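Local coordinates for protein phenylacetaldehyde dehydrogenase (Burkholderia cenocepacia, PDB 4O5H) that probably oxidises phenylacetaldehyde to phenylacetate with NAD+ as hydride acceptor, as a member of the aldehyde dehydrogenase family, at residues G84-A89 / A227-G232; R96-L101 / A198-C203; C369-S374 / A407-R412; R387-D390 / V396-T399. All blocks are in the same frame, centred on the assembly; numbering follows the deposited sequence.

Interaction 1 (G84-A89 / A227-G232); sequences GPWRTA and AGFPDG
Trp-86 reaches across to Phe-229 and Pro-230, and the two neighbours receive different parts of its six-membered ring. Trp-86 and Phe-229 run side by side and point the same way. CH2 of Trp-86 comes to 3.8 Å from CE1 of Phe-229, and its CZ3 lies 3.9 Å from CD1 of the same ring. The approach is read differently from each end: the indole carbon CH2 arrives at the edge of the phenyl ring, close to its plane, whereas the phenyl carbon lies obliquely to the indole. With the six-membered rings inclined at 59° and their centroids 5.8 Å apart, this is an oblique aromatic pair rather than a stack.

Pro-230 meets Trp-86 nearly at right angles. CD of the proline sits 3.9 Å from CE3 of the indole, again on an oblique line. A looser apolar touch follows at the solvent side, where CG of Pro-85 is 4.3 Å from CB of Pro-230. The indole is directed at the loop because its CG is anti to the backbone N (chi1 -167°), and its rotation is probably fixed further by NE1, which is hydrogen-bonded to Cys-203 O. Leu-97 of helix 91-107 touches Phe-229, so this ring is buried between helix and indole.

Helix 215-227 ends in a Schellman motif with Gly-228 at positive phi, and the loop that follows leads to strand 234-236, parallel to 204-208. It belongs to the beta-alpha-beta crossover of a Rossmann-like sheet, consistent with the dinucleotide-binding domain of aldehyde dehydrogenases.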
loop_
_atom_site.group_PDB
_atom_site.type_symbol
_atom_site.label_atom_id
_atom_site.label_comp_id
_atom_site.label_asym_id
_atom_site.label_seq_id
_atom_site.Cartn_x
_atom_site.Cartn_y
_atom_site.Cartn_z
ATOM N N GLY A 84 -25.643 8.538 -5.324
ATOM C CA GLY A 84 -25.923 9.812 -5.994
ATOM C C GLY A 84 -25.616 9.898 -7.510
ATOM O O GLY A 84 -25.082 8.959 -8.109
ATOM N N PRO A 85 -25.869 11.074 -8.123
ATOM C CA PRO A 85 -25.362 11.381 -9.478
ATOM C C PRO A 85 -23.852 11.236 -9.705
ATOM O O PRO A 85 -23.433 10.985 -10.845
ATOM C CB PRO A 85 -25.738 12.849 -9.703
ATOM C CG PRO A 85 -26.242 13.377 -8.409
ATOM C CD PRO A 85 -26.609 12.209 -7.533
ATOM N N TRP A 86 -23.051 11.366 -8.661
ATOM C CA TRP A 86 -21.605 11.148 -8.816
ATOM C C TRP A 86 -21.306 9.734 -9.256
ATOM O O TRP A 86 -20.363 9.509 -10.027
ATOM C CB TRP A 86 -20.861 11.440 -7.536
ATOM C CG TRP A 86 -19.362 11.541 -7.662
ATOM C CD1 TRP A 86 -18.450 10.757 -7.018
ATOM C CD2 TRP A 86 -18.611 12.516 -8.377
ATOM N NE1 TRP A 86 -17.189 11.147 -7.312
ATOM C CE2 TRP A 86 -17.236 12.236 -8.140
ATOM C CE3 TRP A 86 -18.943 13.597 -9.211
ATOM C CZ2 TRP A 86 -16.212 12.980 -8.703
ATOM C CZ3 TRP A 86 -17.904 14.353 -9.760
ATOM C CH2 TRP A 86 -16.554 14.015 -9.512
ATOM N N ARG A 87 -22.126 8.784 -8.819
ATOM C CA ARG A 87 -21.931 7.393 -9.231
ATOM C C ARG A 87 -22.047 7.195 -10.736
ATOM O O ARG A 87 -21.285 6.460 -11.296
ATOM C CB ARG A 87 -22.886 6.460 -8.535
ATOM C CG ARG A 87 -22.650 4.985 -8.843
ATOM C CD ARG A 87 -23.512 4.092 -7.955
ATOM N NE ARG A 87 -23.146 2.669 -8.097
ATOM C CZ ARG A 87 -22.135 2.052 -7.467
ATOM N NH1 ARG A 87 -21.307 2.698 -6.624
ATOM N NH2 ARG A 87 -21.952 0.746 -7.684
ATOM N N THR A 88 -22.946 7.891 -11.385
ATOM C CA THR A 88 -23.152 7.692 -12.812
ATOM C C THR A 88 -22.596 8.821 -13.684
ATOM O O THR A 88 -22.822 8.857 -14.869
ATOM C CB THR A 88 -24.632 7.572 -13.083
ATOM O OG1 THR A 88 -25.300 8.708 -12.517
ATOM C CG2 THR A 88 -25.174 6.330 -12.417
ATOM N N ALA A 89 -21.876 9.749 -13.087
ATOM C CA ALA A 89 -21.264 10.825 -13.831
ATOM C C ALA A 89 -20.303 10.239 -14.908
ATOM O O ALA A 89 -19.630 9.235 -14.687
ATOM C CB ALA A 89 -20.496 11.720 -12.887
ATOM N N ALA A 227 -18.207 25.141 -8.000
ATOM C CA ALA A 227 -17.830 24.441 -9.217
ATOM C C ALA A 227 -18.891 23.444 -9.691
ATOM O O ALA A 227 -18.942 23.127 -10.851
ATOM C CB ALA A 227 -16.471 23.755 -9.072
ATOM N N GLY A 228 -19.784 23.040 -8.808
ATOM C CA GLY A 228 -20.929 22.230 -9.151
ATOM C C GLY A 228 -20.810 20.765 -8.743
ATOM O O GLY A 228 -21.594 19.951 -9.166
ATOM N N PHE A 229 -19.888 20.423 -7.844
ATOM C CA PHE A 229 -19.814 19.008 -7.406
ATOM C C PHE A 229 -21.060 18.588 -6.633
ATOM O O PHE A 229 -21.547 19.338 -5.845
ATOM C CB PHE A 229 -18.569 18.764 -6.589
ATOM C CG PHE A 229 -17.296 18.787 -7.425
ATOM C CD1 PHE A 229 -16.847 17.634 -8.041
ATOM C CD2 PHE A 229 -16.581 19.972 -7.612
ATOM C CE1 PHE A 229 -15.702 17.644 -8.819
ATOM C CE2 PHE A 229 -15.452 20.005 -8.419
ATOM C CZ PHE A 229 -14.996 18.837 -9.000
ATOM N N PRO A 230 -21.556 17.364 -6.857
ATOM C CA PRO A 230 -22.749 16.949 -6.140
ATOM C C PRO A 230 -22.482 16.897 -4.643
ATOM O O PRO A 230 -21.356 16.643 -4.206
ATOM C CB PRO A 230 -22.991 15.537 -6.674
ATOM C CG PRO A 230 -22.459 15.560 -8.060
ATOM C CD PRO A 230 -21.259 16.465 -7.983
ATOM N N ASP A 231 -23.515 17.132 -3.873
ATOM C CA ASP A 231 -23.401 17.091 -2.431
ATOM C C ASP A 231 -22.878 15.739 -1.923
ATOM O O ASP A 231 -23.276 14.671 -2.415
ATOM C CB ASP A 231 -24.770 17.365 -1.784
ATOM C CG ASP A 231 -25.239 18.790 -2.016
ATOM O OD1 ASP A 231 -24.434 19.754 -1.963
ATOM O OD2 ASP A 231 -26.421 18.942 -2.280
ATOM N N GLY A 232 -21.977 15.816 -0.944
ATOM C CA GLY A 232 -21.436 14.647 -0.303
ATOM C C GLY A 232 -20.200 14.073 -0.999
ATOM O O GLY A 232 -19.564 13.175 -0.471
#

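Interaction 2 (R96-L101 / A198-C203); sequences RLMLVL and ALATGC
Met-98 makes all the close side-chain contacts with the end of the opposing helix, laying its thioether against Leu-199 and Ala-200. The apolar part comes first. SD of Met-98 is 3.8 Å from CB of Leu-199 and 3.9 Å from CB of Ala-200, so the sulfur touches the beta carbons of two consecutive residues. Its own CG adds a contact of 4.1 Å to CB of Leu-199. The methionine and leucine side chains run obliquely to one another, with the leucine touched at its root and not at its branch.

The second kind of contact is between the thioether and the helix backbone. SD of Met-98 lies 3.5 Å from N of Ala-200 and 3.6 Å from CA of Ala-200, while CE stands 4.0 Å from that N. A bend at the last torsion (chi3 68°) turns the methyl so that it follows the sulfur along Ala-200. The small side chain of Ala-200 probably helps the sulfur come this near the main chain, although the CA atoms of Met-98 and Leu-199 remain 7.6 Å apart.

Backbone bonds shape the receiving end. Cys-203 N and, more weakly, Gly-202 N both return to Ala-198 O, and Gly-202 has positive phi: a Schellman motif closing helix 187-201.

All three touching residues are buried. Met-98 also packs on Met-142 and Ala-143 of helix 124-145, and Leu-101, about one turn further along the helix, faces Leu-223 and Ile-224 of helix 215-227. Beyond the turn, Cys-203 packs on strand 166-181, so helix 91-107 lies among two helices and the end of a third that turns down onto the sheet.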
loop_
_atom_site.group_PDB
_atom_site.type_symbol
_atom_site.label_atom_id
_atom_site.label_comp_id
_atom_site.label_asym_id
_atom_site.label_seq_id
_atom_site.Cartn_x
_atom_site.Cartn_y
_atom_site.Cartn_z
ATOM N N ARG A 96 -14.768 18.058 -16.431
ATOM C CA ARG A 96 -15.290 19.412 -16.586
ATOM C C ARG A 96 -15.328 20.124 -15.241
ATOM O O ARG A 96 -14.863 21.273 -15.106
ATOM C CB ARG A 96 -16.678 19.396 -17.209
ATOM C CG ARG A 96 -17.246 20.806 -17.410
ATOM C CD ARG A 96 -18.596 20.846 -18.029
ATOM N NE ARG A 96 -18.639 20.259 -19.376
ATOM C CZ ARG A 96 -18.393 20.873 -20.553
ATOM N NH1 ARG A 96 -17.941 22.111 -20.636
ATOM N NH2 ARG A 96 -18.558 20.187 -21.675
ATOM N N LEU A 97 -15.873 19.442 -14.245
ATOM C CA LEU A 97 -16.048 20.047 -12.919
ATOM C C LEU A 97 -14.681 20.392 -12.277
ATOM O O LEU A 97 -14.525 21.432 -11.655
ATOM C CB LEU A 97 -16.849 19.148 -11.990
ATOM C CG LEU A 97 -18.313 18.923 -12.405
ATOM C CD1 LEU A 97 -18.914 17.820 -11.560
ATOM C CD2 LEU A 97 -19.117 20.181 -12.233
ATOM N N MET A 98 -13.729 19.496 -12.422
ATOM C CA MET A 98 -12.384 19.726 -11.877
ATOM C C MET A 98 -11.741 20.906 -12.558
ATOM O O MET A 98 -11.053 21.691 -11.900
ATOM C CB MET A 98 -11.537 18.470 -12.006
ATOM C CG MET A 98 -12.036 17.339 -11.109
ATOM S SD MET A 98 -11.009 15.860 -11.222
ATOM C CE MET A 98 -9.533 16.456 -10.465
ATOM N N LEU A 99 -11.928 21.054 -13.876
ATOM C CA LEU A 99 -11.341 22.195 -14.598
ATOM C C LEU A 99 -11.919 23.529 -14.156
ATOM O O LEU A 99 -11.195 24.533 -14.011
ATOM C CB LEU A 99 -11.509 22.030 -16.119
ATOM C CG LEU A 99 -10.730 20.884 -16.736
ATOM C CD1 LEU A 99 -11.160 20.665 -18.187
ATOM C CD2 LEU A 99 -9.237 21.141 -16.657
ATOM N N VAL A 100 -13.221 23.545 -13.922
ATOM C CA VAL A 100 -13.900 24.707 -13.369
ATOM C C VAL A 100 -13.320 25.054 -12.000
ATOM O O VAL A 100 -13.061 26.207 -11.712
ATOM C CB VAL A 100 -15.432 24.458 -13.253
ATOM C CG1 VAL A 100 -16.112 25.578 -12.467
ATOM C CG2 VAL A 100 -16.054 24.374 -14.651
ATOM N N LEU A 101 -13.110 24.057 -11.166
ATOM C CA LEU A 101 -12.554 24.297 -9.851
ATOM C C LEU A 101 -11.146 24.882 -9.915
ATOM O O LEU A 101 -10.842 25.842 -9.183
ATOM C CB LEU A 101 -12.571 23.007 -9.025
ATOM C CG LEU A 101 -11.952 23.060 -7.618
ATOM C CD1 LEU A 101 -12.659 24.115 -6.769
ATOM C CD2 LEU A 101 -12.041 21.684 -6.990
ATOM N N ALA A 198 -8.794 11.799 -6.045
ATOM C CA ALA A 198 -10.079 11.204 -5.678
ATOM C C ALA A 198 -11.191 11.607 -6.614
ATOM O O ALA A 198 -11.932 10.767 -7.111
ATOM C CB ALA A 198 -10.439 11.588 -4.258
ATOM N N LEU A 199 -11.288 12.881 -6.918
ATOM C CA LEU A 199 -12.287 13.342 -7.831
ATOM C C LEU A 199 -12.094 12.799 -9.237
ATOM O O LEU A 199 -13.068 12.430 -9.915
ATOM C CB LEU A 199 -12.327 14.859 -7.845
ATOM C CG LEU A 199 -12.606 15.540 -6.494
ATOM C CD1 LEU A 199 -12.619 17.042 -6.637
ATOM C CD2 LEU A 199 -13.939 15.092 -5.938
ATOM N N ALA A 200 -10.849 12.747 -9.674
ATOM C CA ALA A 200 -10.536 12.285 -11.033
ATOM C C ALA A 200 -10.928 10.835 -11.237
ATOM O O ALA A 200 -11.359 10.478 -12.301
ATOM C CB ALA A 200 -9.035 12.447 -11.293
ATOM N N THR A 201 -10.773 10.007 -10.191
ATOM C CA THR A 201 -11.082 8.599 -10.276
ATOM C C THR A 201 -12.530 8.243 -9.931
ATOM O O THR A 201 -12.951 7.072 -10.107
ATOM C CB THR A 201 -10.178 7.767 -9.349
ATOM O OG1 THR A 201 -10.262 8.266 -8.011
ATOM C CG2 THR A 201 -8.753 7.860 -9.809
ATOM N N GLY A 202 -13.282 9.189 -9.405
ATOM C CA GLY A 202 -14.688 8.903 -9.056
ATOM C C GLY A 202 -14.890 8.522 -7.599
ATOM O O GLY A 202 -15.964 8.079 -7.214
ATOM N N CYS A 203 -13.872 8.714 -6.776
ATOM C CA CYS A 203 -14.031 8.518 -5.326
ATOM C C CYS A 203 -14.878 9.668 -4.697
ATOM O O CYS A 203 -15.127 10.693 -5.367
ATOM C CB CYS A 203 -12.663 8.496 -4.664
ATOM S SG CYS A 203 -11.593 7.117 -5.164
#

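Interaction 3 (C369-S374 / A407-R412); sequences CGYIDS and AMRVVR
Tyr-371 and Val-410 bring the two backbones closest, CA to CA 6.1 Å, with Ser-374 and Arg-409 following at 7.1 Å. Tyr-371 and Ser-374 belong to helix 362-378, Val-410 and Arg-409 to the opening turn of helix 409-412, whose N-cap position is Met-408. The approach is tight: CG1 of Val-410 lies only 3.1 Å from O of Tyr-371. This methyl is anti to the carbonyl carbon of its own residue (chi1 -73°), which places it against the tyrosine carbonyl oxygen.

A water links the Ser-374 side chain to the backbone at the helix start. It accepts from N of Val-410 at 3.0 Å and is hydrogen-bonded to OG of Ser-374 at 2.8 Å. The same OG rests 3.7 Å from CB of Arg-409, alongside the aliphatic part of that side chain. Further out, NH2 of Arg-409 is 3.8 Å from CE1 of Tyr-371, obliquely placed, with guanidinium and ring planes 56° apart. Both polar ends are held by Glu-413, whose OE1 takes a salt bridge from Arg-409 NH2 and a hydrogen bond from Tyr-371 OH.

Ile-372 and Val-410 pack on Val-419 and Val-421 of strand 419-425. Two helices are thus laid on one strand of a largely parallel seven-stranded sheet, an alpha/beta arrangement consistent with the catalytic domain of aldehyde dehydrogenases.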
loop_
_atom_site.group_PDB
_atom_site.type_symbol
_atom_site.label_atom_id
_atom_site.label_comp_id
_atom_site.label_asym_id
_atom_site.label_seq_id
_atom_site.Cartn_x
_atom_site.Cartn_y
_atom_site.Cartn_z
ATOM N N CYS A 369 12.674 24.793 19.698
ATOM C CA CYS A 369 13.675 25.335 20.632
ATOM C C CYS A 369 14.222 24.252 21.553
ATOM O O CYS A 369 15.378 24.285 21.899
ATOM C CB CYS A 369 13.098 26.488 21.451
ATOM S SG CYS A 369 12.803 27.919 20.369
ATOM N N GLY A 370 13.390 23.281 21.917
ATOM C CA GLY A 370 13.811 22.139 22.730
ATOM C C GLY A 370 14.863 21.302 22.001
ATOM O O GLY A 370 15.842 20.865 22.604
ATOM N N TYR A 371 14.687 21.132 20.688
ATOM C CA TYR A 371 15.697 20.448 19.896
ATOM C C TYR A 371 17.004 21.230 19.813
ATOM O O TYR A 371 18.079 20.679 19.990
ATOM C CB TYR A 371 15.193 20.155 18.484
ATOM C CG TYR A 371 14.475 18.851 18.397
ATOM C CD1 TYR A 371 15.154 17.661 18.617
ATOM C CD2 TYR A 371 13.120 18.800 18.099
ATOM C CE1 TYR A 371 14.496 16.468 18.542
ATOM C CE2 TYR A 371 12.447 17.610 18.036
ATOM C CZ TYR A 371 13.139 16.450 18.255
ATOM O OH TYR A 371 12.492 15.261 18.183
ATOM N N ILE A 372 16.918 22.522 19.559
ATOM C CA ILE A 372 18.119 23.367 19.518
ATOM C C ILE A 372 18.885 23.303 20.847
ATOM O O ILE A 372 20.101 23.102 20.862
ATOM C CB ILE A 372 17.780 24.837 19.204
ATOM C CG1 ILE A 372 17.223 24.957 17.781
ATOM C CG2 ILE A 372 19.036 25.707 19.369
ATOM C CD1 ILE A 372 16.596 26.307 17.473
ATOM N N ASP A 373 18.161 23.447 21.955
ATOM C CA ASP A 373 18.753 23.366 23.309
ATOM C C ASP A 373 19.431 22.018 23.524
ATOM O O ASP A 373 20.546 21.941 24.049
ATOM C CB ASP A 373 17.696 23.612 24.386
ATOM C CG ASP A 373 17.187 25.052 24.382
ATOM O OD1 ASP A 373 17.748 25.933 23.688
ATOM O OD2 ASP A 373 16.230 25.323 25.107
ATOM N N SER A 374 18.771 20.961 23.083
ATOM C CA SER A 374 19.324 19.632 23.136
ATOM C C SER A 374 20.687 19.525 22.390
ATOM O O SER A 374 21.615 18.907 22.887
ATOM C CB SER A 374 18.280 18.664 22.578
ATOM O OG SER A 374 18.836 17.644 21.825
ATOM N N ALA A 407 25.380 10.745 16.353
ATOM C CA ALA A 407 24.715 10.299 17.574
ATOM C C ALA A 407 23.775 11.329 18.186
ATOM O O ALA A 407 22.995 10.997 19.064
ATOM C CB ALA A 407 25.774 9.900 18.614
ATOM N N MET A 408 23.868 12.587 17.798
ATOM C CA MET A 408 23.098 13.616 18.507
ATOM C C MET A 408 21.642 13.610 18.116
ATOM O O MET A 408 21.308 13.339 16.962
ATOM C CB MET A 408 23.657 14.999 18.189
ATOM C CG MET A 408 25.069 15.223 18.693
ATOM S SD MET A 408 25.560 16.914 18.347
ATOM C CE MET A 408 27.238 16.869 18.995
ATOM N N ARG A 409 20.776 13.971 19.045
ATOM C CA ARG A 409 19.305 14.025 18.767
ATOM C C ARG A 409 18.951 14.939 17.600
ATOM O O ARG A 409 18.126 14.574 16.777
ATOM C CB ARG A 409 18.536 14.489 19.976
ATOM C CG ARG A 409 18.696 13.584 21.171
ATOM C CD ARG A 409 17.721 13.957 22.269
ATOM N NE ARG A 409 16.366 13.863 21.746
ATOM C CZ ARG A 409 15.321 14.497 22.250
ATOM N NH1 ARG A 409 15.447 15.252 23.326
ATOM N NH2 ARG A 409 14.127 14.357 21.670
ATOM N N VAL A 410 19.607 16.097 17.514
ATOM C CA VAL A 410 19.364 17.025 16.398
ATOM C C VAL A 410 19.701 16.463 15.038
ATOM O O VAL A 410 19.141 16.890 14.048
ATOM C CB VAL A 410 20.098 18.383 16.526
ATOM C CG1 VAL A 410 19.432 19.240 17.585
ATOM C CG2 VAL A 410 21.585 18.210 16.797
ATOM N N VAL A 411 20.635 15.522 14.989
ATOM C CA VAL A 411 20.930 14.855 13.731
ATOM C C VAL A 411 19.982 13.684 13.468
ATOM O O VAL A 411 19.632 13.448 12.295
ATOM C CB VAL A 411 22.401 14.384 13.658
ATOM C CG1 VAL A 411 22.724 13.721 12.336
ATOM C CG2 VAL A 411 23.370 15.562 13.880
ATOM N N ARG A 412 19.607 12.937 14.498
ATOM C CA ARG A 412 18.805 11.732 14.309
ATOM C C ARG A 412 17.325 11.994 14.130
ATOM O O ARG A 412 16.648 11.297 13.374
ATOM C CB ARG A 412 18.987 10.805 15.486
ATOM C CG ARG A 412 20.456 10.431 15.524
ATOM C CD ARG A 412 20.736 8.951 15.751
ATOM N NE ARG A 412 20.130 8.130 14.699
ATOM C CZ ARG A 412 20.780 7.633 13.643
ATOM N NH1 ARG A 412 22.085 7.835 13.472
ATOM N NH2 ARG A 412 20.114 6.908 12.760
HETATM O O HOH W 1 20.934 17.090 20.018
#

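Interaction 4 (R387-D390 / V396-T399); sequences RAID and VEPT
An isolated beta bridge, with Ala-388 paired to Val-396, draws together the loop between strands 381-384 and 399-402; the flanking residues Arg-387 and Glu-397 supply a backbone bond and add side-chain bonds to it. The backbone bond runs from N of Glu-397 to O of Arg-387 at 3.0 Å and is nearly straight, the carbonyl pointing almost directly at the donor.

Glu-397 returns the contact through its side chain. OE1 takes NE of Arg-387 at 2.9 Å in a salt bridge, and N of Arg-387 in a weak hydrogen bond of 3.3 Å. One carboxylate oxygen can serve both because CG of the arginine sits between its backbone N and carbonyl carbon (chi1 51°) and further bends along the chain bring NE back beside N. NE presents its N-H in the guanidinium plane, but the carboxylate is turned 89° to that plane and OE1 is met 36° above its own. This is therefore a grip through one oxygen and not a paired, coplanar one.

The two strands that the loop joins are antiparallel neighbours at the border of the seven-stranded sheet, so the bridge narrows the base of the loop before 399-402 begins. Val-396 and Ala-388 both touch Cys-369 of helix 362-378.

On the other flank Ile-389 crosses Glu-397 at a slant, with CD1 3.7 Å from CG of the glutamate and 4.0 Å from C of Val-396. Ile-346 covers the isoleucine further. Past the proline, OG1 of Thr-399 donates to O of Glu-397 at 2.7 Å, from above the carbonyl plane, and also receives N of Gly-386.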
loop_
_atom_site.group_PDB
_atom_site.type_symbol
_atom_site.label_atom_id
_atom_site.label_comp_id
_atom_site.label_asym_id
_atom_site.label_seq_id
_atom_site.Cartn_x
_atom_site.Cartn_y
_atom_site.Cartn_z
ATOM N N ARG A 387 18.156 31.185 19.024
ATOM C CA ARG A 387 16.986 31.370 19.892
ATOM C C ARG A 387 15.569 31.629 19.333
ATOM O O ARG A 387 15.285 31.816 18.097
ATOM C CB ARG A 387 17.265 32.472 20.910
ATOM C CG ARG A 387 17.779 33.716 20.254
ATOM C CD ARG A 387 19.268 33.832 20.576
ATOM N NE ARG A 387 20.039 34.072 19.375
ATOM C CZ ARG A 387 21.229 34.657 19.352
ATOM N NH1 ARG A 387 21.842 34.812 18.182
ATOM N NH2 ARG A 387 21.808 35.095 20.475
ATOM N N ALA A 388 14.675 31.526 20.324
ATOM C CA ALA A 388 13.393 32.198 20.317
ATOM C C ALA A 388 13.631 33.743 20.365
ATOM O O ALA A 388 14.563 34.261 20.970
ATOM C CB ALA A 388 12.544 31.755 21.531
ATOM N N ILE A 389 12.702 34.435 19.750
ATOM C CA ILE A 389 12.629 35.871 19.628
ATOM C C ILE A 389 11.457 36.269 20.505
ATOM O O ILE A 389 10.411 35.626 20.449
ATOM C CB ILE A 389 12.343 35.997 18.130
ATOM C CG1 ILE A 389 13.628 35.742 17.307
ATOM C CG2 ILE A 389 11.768 37.325 17.800
ATOM C CD1 ILE A 389 13.340 35.513 15.843
ATOM N N ASP A 390 11.597 37.333 21.269
ATOM C CA ASP A 390 10.505 37.868 22.087
ATOM C C ASP A 390 9.311 38.356 21.276
ATOM O O ASP A 390 9.427 38.653 20.091
ATOM C CB ASP A 390 10.994 39.015 22.980
ATOM C CG ASP A 390 11.943 38.542 24.065
ATOM O OD1 ASP A 390 12.130 37.317 24.195
ATOM O OD2 ASP A 390 12.519 39.385 24.755
ATOM N N VAL A 396 11.150 31.977 15.491
ATOM C CA VAL A 396 12.413 31.353 15.804
ATOM C C VAL A 396 13.437 31.716 14.735
ATOM O O VAL A 396 13.099 31.830 13.551
ATOM C CB VAL A 396 12.230 29.833 15.795
ATOM C CG1 VAL A 396 13.580 29.142 15.882
ATOM C CG2 VAL A 396 11.331 29.428 16.948
ATOM N N GLU A 397 14.672 31.995 15.161
ATOM C CA GLU A 397 15.762 32.344 14.226
ATOM C C GLU A 397 16.198 31.183 13.352
ATOM O O GLU A 397 16.281 30.054 13.839
ATOM C CB GLU A 397 16.977 32.762 14.999
ATOM C CG GLU A 397 16.779 34.031 15.779
ATOM C CD GLU A 397 18.040 34.433 16.474
ATOM O OE1 GLU A 397 18.867 33.547 16.814
ATOM O OE2 GLU A 397 18.188 35.648 16.666
ATOM N N PRO A 398 16.426 31.435 12.061
ATOM C CA PRO A 398 17.068 30.443 11.233
ATOM C C PRO A 398 18.363 30.065 11.910
ATOM O O PRO A 398 19.152 30.934 12.252
ATOM C CB PRO A 398 17.342 31.169 9.922
ATOM C CG PRO A 398 16.354 32.265 9.888
ATOM C CD PRO A 398 16.152 32.672 11.315
ATOM N N THR A 399 18.571 28.768 12.087
ATOM C CA THR A 399 19.628 28.258 12.909
ATOM C C THR A 399 20.483 27.233 12.170
ATOM O O THR A 399 19.959 26.310 11.518
ATOM C CB THR A 399 19.008 27.644 14.174
ATOM O OG1 THR A 399 18.336 28.677 14.879
ATOM C CG2 THR A 399 20.048 27.074 15.069
#

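How the interactions relate
From the N terminus, 84-89 comes first and meets 227-232, closing a long loop (interaction 1) inside which interaction 2 is nested, 96-101 joining 198-203. The two touch, their centres about 10 Å apart, and together bind the helices of the first part of the fold to the turns that lead into strands of the eight-stranded sheet. Interaction 3 opens afterwards, in series, at 369-374, and closes at 407-412; interaction 4, 387-390 with 396-399, is nested within it, about 15 Å away between centres and touching through Cys-369 and Ile-372. This second pair joins helix, loop and strand at the border of the seven-stranded sheet, more than 40 Å from the first pair, centre to centre, across the chain's middle.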